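Local coordinates for BIFUNCTIONAL PROTEIN Proline utilization A (PutA) (Corynebacterium freiburgense, PDB 5UX5), which catalyses the two-step oxidation of proline to glutamate, pairing an FAD-dependent proline dehydrogenase with an NAD-dependent aldehyde dehydrogenase in one polypeptide, at residues Lys863-Arg875 against Phe1055-Arg1067. Sequence-based numbering, arbitrary orientation.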
# COMPACT_ATOMS: atom_id res chain seq x y z
N LYS A 863 0.81 19.74 -6.82
CA LYS A 863 2.06 19.14 -7.30
C LYS A 863 3.16 20.18 -7.45
O LYS A 863 4.33 19.89 -7.18
CB LYS A 863 1.89 18.45 -8.66
CG LYS A 863 1.11 17.15 -8.66
CD LYS A 863 1.37 16.31 -9.94
CE LYS A 863 1.71 17.21 -11.17
NZ LYS A 863 2.43 16.53 -12.30
N GLU A 864 2.80 21.40 -7.82
CA GLU A 864 3.82 22.39 -8.06
C GLU A 864 4.22 23.11 -6.78
O GLU A 864 5.39 23.44 -6.61
CB GLU A 864 3.33 23.40 -9.12
CG GLU A 864 4.43 24.23 -9.84
CD GLU A 864 5.42 23.36 -10.69
OE1 GLU A 864 5.22 22.12 -10.83
OE2 GLU A 864 6.38 23.94 -11.24
N LYS A 865 3.30 23.29 -5.83
CA LYS A 865 3.61 24.14 -4.69
C LYS A 865 4.07 23.37 -3.45
O LYS A 865 4.69 23.99 -2.57
CB LYS A 865 2.40 25.03 -4.35
N VAL A 866 3.84 22.06 -3.36
CA VAL A 866 4.14 21.37 -2.10
C VAL A 866 5.62 21.08 -2.03
O VAL A 866 6.23 20.70 -3.04
CB VAL A 866 3.32 20.08 -1.94
CG1 VAL A 866 3.72 19.03 -2.98
CG2 VAL A 866 3.50 19.56 -0.51
N GLU A 867 6.17 21.20 -0.83
CA GLU A 867 7.61 21.18 -0.59
C GLU A 867 7.95 19.97 0.27
O GLU A 867 8.33 20.13 1.43
CB GLU A 867 8.05 22.47 0.07
CG GLU A 867 7.92 23.65 -0.86
CD GLU A 867 8.25 24.97 -0.20
OE1 GLU A 867 8.37 25.97 -0.96
OE2 GLU A 867 8.43 24.99 1.05
N VAL A 868 7.84 18.79 -0.34
CA VAL A 868 8.16 17.52 0.29
C VAL A 868 8.94 16.66 -0.70
O VAL A 868 8.80 16.79 -1.92
CB VAL A 868 6.90 16.75 0.74
CG1 VAL A 868 6.10 17.57 1.70
CG2 VAL A 868 6.06 16.33 -0.48
N GLY A 869 9.74 15.75 -0.17
CA GLY A 869 10.49 14.91 -1.07
C GLY A 869 9.61 13.85 -1.70
O GLY A 869 9.76 13.54 -2.88
N ASN A 870 8.66 13.30 -0.92
CA ASN A 870 7.73 12.26 -1.38
C ASN A 870 6.31 12.81 -1.33
O ASN A 870 5.73 12.98 -0.25
CB ASN A 870 7.88 10.99 -0.53
CG ASN A 870 9.07 10.12 -0.94
OD1 ASN A 870 10.22 10.42 -0.62
ND2 ASN A 870 8.80 9.03 -1.62
N ALA A 871 5.77 13.12 -2.50
CA ALA A 871 4.39 13.56 -2.68
C ALA A 871 3.50 12.40 -3.18
O ALA A 871 3.93 11.56 -3.98
CB ALA A 871 4.33 14.73 -3.66
N TYR A 872 2.27 12.34 -2.67
CA TYR A 872 1.31 11.30 -3.03
C TYR A 872 -0.02 11.98 -3.31
O TYR A 872 -0.37 12.97 -2.68
CB TYR A 872 1.12 10.25 -1.92
CG TYR A 872 2.38 9.53 -1.53
CD1 TYR A 872 3.23 10.07 -0.60
CD2 TYR A 872 2.72 8.29 -2.09
CE1 TYR A 872 4.37 9.44 -0.23
CE2 TYR A 872 3.89 7.63 -1.71
CZ TYR A 872 4.72 8.24 -0.78
OH TYR A 872 5.89 7.67 -0.32
N ILE A 873 -0.76 11.44 -4.27
CA ILE A 873 -2.01 12.05 -4.68
C ILE A 873 -3.09 10.99 -4.60
O ILE A 873 -3.00 9.94 -5.25
CB ILE A 873 -1.88 12.68 -6.07
CG1 ILE A 873 -0.97 13.91 -5.93
CG2 ILE A 873 -3.23 13.06 -6.63
CD1 ILE A 873 -0.17 14.26 -7.13
N ASN A 874 -4.09 11.23 -3.75
CA ASN A 874 -5.22 10.31 -3.58
C ASN A 874 -4.75 8.89 -3.22
O ASN A 874 -5.26 7.90 -3.73
CB ASN A 874 -6.11 10.30 -4.82
CG ASN A 874 -6.75 11.64 -5.08
OD1 ASN A 874 -7.13 12.34 -4.14
ND2 ASN A 874 -6.90 12.00 -6.34
N ARG A 875 -3.80 8.80 -2.30
CA ARG A 875 -3.42 7.52 -1.71
C ARG A 875 -2.69 7.82 -0.41
O ARG A 875 -2.46 8.98 -0.07
CB ARG A 875 -2.57 6.71 -2.66
CG ARG A 875 -1.47 7.53 -3.29
CD ARG A 875 -0.30 6.64 -3.60
NE ARG A 875 0.35 6.21 -2.37
CZ ARG A 875 1.26 5.24 -2.31
NH1 ARG A 875 1.60 4.58 -3.41
NH2 ARG A 875 1.81 4.92 -1.15
N PHE A 1055 22.56 21.29 -7.55
CA PHE A 1055 21.62 22.36 -7.83
C PHE A 1055 20.17 21.89 -7.85
O PHE A 1055 19.28 22.67 -8.21
CB PHE A 1055 21.99 23.02 -9.16
CG PHE A 1055 23.30 23.74 -9.10
CD1 PHE A 1055 24.50 23.04 -9.13
CD2 PHE A 1055 23.34 25.12 -9.02
CE1 PHE A 1055 25.72 23.71 -9.06
CE2 PHE A 1055 24.56 25.79 -8.97
CZ PHE A 1055 25.74 25.08 -8.99
N LEU A 1056 19.91 20.63 -7.47
CA LEU A 1056 18.61 19.98 -7.64
C LEU A 1056 18.20 19.19 -6.40
O LEU A 1056 19.02 18.59 -5.70
CB LEU A 1056 18.63 19.04 -8.86
CG LEU A 1056 18.93 19.68 -10.22
CD1 LEU A 1056 19.30 18.60 -11.21
CD2 LEU A 1056 17.76 20.50 -10.73
N LYS A 1057 16.91 19.15 -6.17
CA LYS A 1057 16.32 18.34 -5.11
C LYS A 1057 15.51 17.22 -5.76
O LYS A 1057 14.55 17.49 -6.50
CB LYS A 1057 15.43 19.21 -4.22
CG LYS A 1057 16.10 20.34 -3.48
CD LYS A 1057 15.06 21.08 -2.65
CE LYS A 1057 14.00 21.65 -3.57
NZ LYS A 1057 13.17 22.75 -2.98
N GLU A 1058 15.85 15.98 -5.45
CA GLU A 1058 15.12 14.87 -6.02
C GLU A 1058 13.72 14.81 -5.42
O GLU A 1058 13.51 15.20 -4.26
CB GLU A 1058 15.86 13.55 -5.76
CG GLU A 1058 17.26 13.53 -6.34
CD GLU A 1058 18.03 12.26 -6.02
OE1 GLU A 1058 19.22 12.17 -6.43
OE2 GLU A 1058 17.46 11.37 -5.34
N GLN A 1059 12.75 14.33 -6.21
CA GLN A 1059 11.36 14.21 -5.74
C GLN A 1059 10.61 13.09 -6.44
O GLN A 1059 10.64 12.97 -7.67
CB GLN A 1059 10.59 15.52 -5.95
CG GLN A 1059 9.12 15.46 -5.55
CD GLN A 1059 8.39 16.74 -5.84
OE1 GLN A 1059 8.25 17.14 -7.00
NE2 GLN A 1059 7.87 17.38 -4.79
N ALA A 1060 9.85 12.32 -5.65
CA ALA A 1060 8.96 11.28 -6.16
C ALA A 1060 7.51 11.73 -6.03
O ALA A 1060 7.09 12.14 -4.95
CB ALA A 1060 9.15 9.97 -5.40
N VAL A 1061 6.75 11.67 -7.13
CA VAL A 1061 5.33 12.03 -7.13
C VAL A 1061 4.53 10.81 -7.54
O VAL A 1061 4.59 10.38 -8.71
CB VAL A 1061 5.02 13.21 -8.06
CG1 VAL A 1061 3.60 13.68 -7.82
CG2 VAL A 1061 6.02 14.34 -7.87
N SER A 1062 3.75 10.28 -6.61
CA SER A 1062 2.97 9.06 -6.80
C SER A 1062 1.49 9.42 -6.79
O SER A 1062 1.01 9.98 -5.81
CB SER A 1062 3.28 8.05 -5.70
OG SER A 1062 2.48 6.90 -5.87
N THR A 1063 0.80 9.12 -7.90
CA THR A 1063 -0.61 9.49 -8.12
C THR A 1063 -1.46 8.28 -8.51
O THR A 1063 -1.16 7.60 -9.50
CB THR A 1063 -0.76 10.54 -9.23
OG1 THR A 1063 0.05 11.69 -8.95
CG2 THR A 1063 -2.22 10.94 -9.39
N THR A 1064 -2.53 8.04 -7.77
CA THR A 1064 -3.50 7.04 -8.16
C THR A 1064 -4.07 7.43 -9.52
O THR A 1064 -4.37 8.60 -9.75
CB THR A 1064 -4.59 6.90 -7.09
OG1 THR A 1064 -3.95 6.57 -5.86
CG2 THR A 1064 -5.59 5.78 -7.41
N ASN A 1065 -4.17 6.45 -10.43
CA ASN A 1065 -4.59 6.71 -11.80
C ASN A 1065 -6.04 6.37 -12.08
O ASN A 1065 -6.61 6.85 -13.07
CB ASN A 1065 -3.76 5.87 -12.77
CG ASN A 1065 -2.50 6.55 -13.18
OD1 ASN A 1065 -2.43 7.78 -13.24
ND2 ASN A 1065 -1.48 5.76 -13.47
N HIS A 1066 -6.66 5.58 -11.21
CA HIS A 1066 -7.96 4.99 -11.46
C HIS A 1066 -9.00 5.60 -10.53
O HIS A 1066 -8.66 6.18 -9.50
CB HIS A 1066 -7.86 3.47 -11.28
CG HIS A 1066 -7.40 3.06 -9.91
ND1 HIS A 1066 -8.28 2.84 -8.87
CD2 HIS A 1066 -6.16 2.86 -9.41
CE1 HIS A 1066 -7.60 2.51 -7.78
NE2 HIS A 1066 -6.31 2.52 -8.08
N ARG A 1067 -10.27 5.48 -10.92
CA ARG A 1067 -11.43 5.83 -10.08
C ARG A 1067 -12.20 4.54 -9.81
O ARG A 1067 -13.05 4.14 -10.61
CB ARG A 1067 -12.33 6.89 -10.75
CG ARG A 1067 -13.61 7.24 -9.96
CD ARG A 1067 -13.40 8.44 -9.01
NE ARG A 1067 -14.43 8.55 -7.98
CZ ARG A 1067 -14.27 8.25 -6.70
NH1 ARG A 1067 -13.09 7.80 -6.26
NH2 ARG A 1067 -15.28 8.39 -5.86
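Parallel strand pairing joins Asn870-Ile873, in the aldehyde dehydrogenase family region, to Leu1056-Thr1064 near the C-terminus; the short strand axes run 12° apart in the same direction. Five backbone hydrogen bonds set the register, from Ala1060 N to Gly869 O (3.0 Å) through to Thr1064 N to Ile873 O, and pair Ala871 with Val1061 and Tyr872 with Ser1062. Side chains extend the pairing at each end. At the start, Gln1059 is stretched out, its CG anti to the backbone N (chi1 177°), which carries NE2 to Val868 O at 3.1 Å; the acceptor lies close to the amide plane, while OE1 is hydrogen-bonded to Arg970 NE. At the other end, Thr1064 OG1 donates to Asn874 O (2.8 Å) from above the carbonyl plane. Ala871, Ile873, Val1061 and Thr1063 share one face, where Ile873 CG2 meets Thr1063 CG2 at 3.6 Å and Ile873 CD1 meets Val1061 CG1 at 3.9 Å. Lys863, from the preceding helix, lays its CD against that same valine methyl (4.0 Å), the two side chains crossing nearly at right angles. On the opposite face Ser1062 CB meets Tyr872 CD2 at 3.7 Å; Ser1062 OG is hydrogen-bonded to Asn967, and Arg875 forms a salt bridge with Glu965. The pairing probably ties the C-terminal domain, important for catalysis, to the dehydrogenase. Backbone hydrogen bonds from Asn870 and Tyr872 place strand 870-873 between 845-852 and 1056-1064, which pairs antiparallel with 965-980.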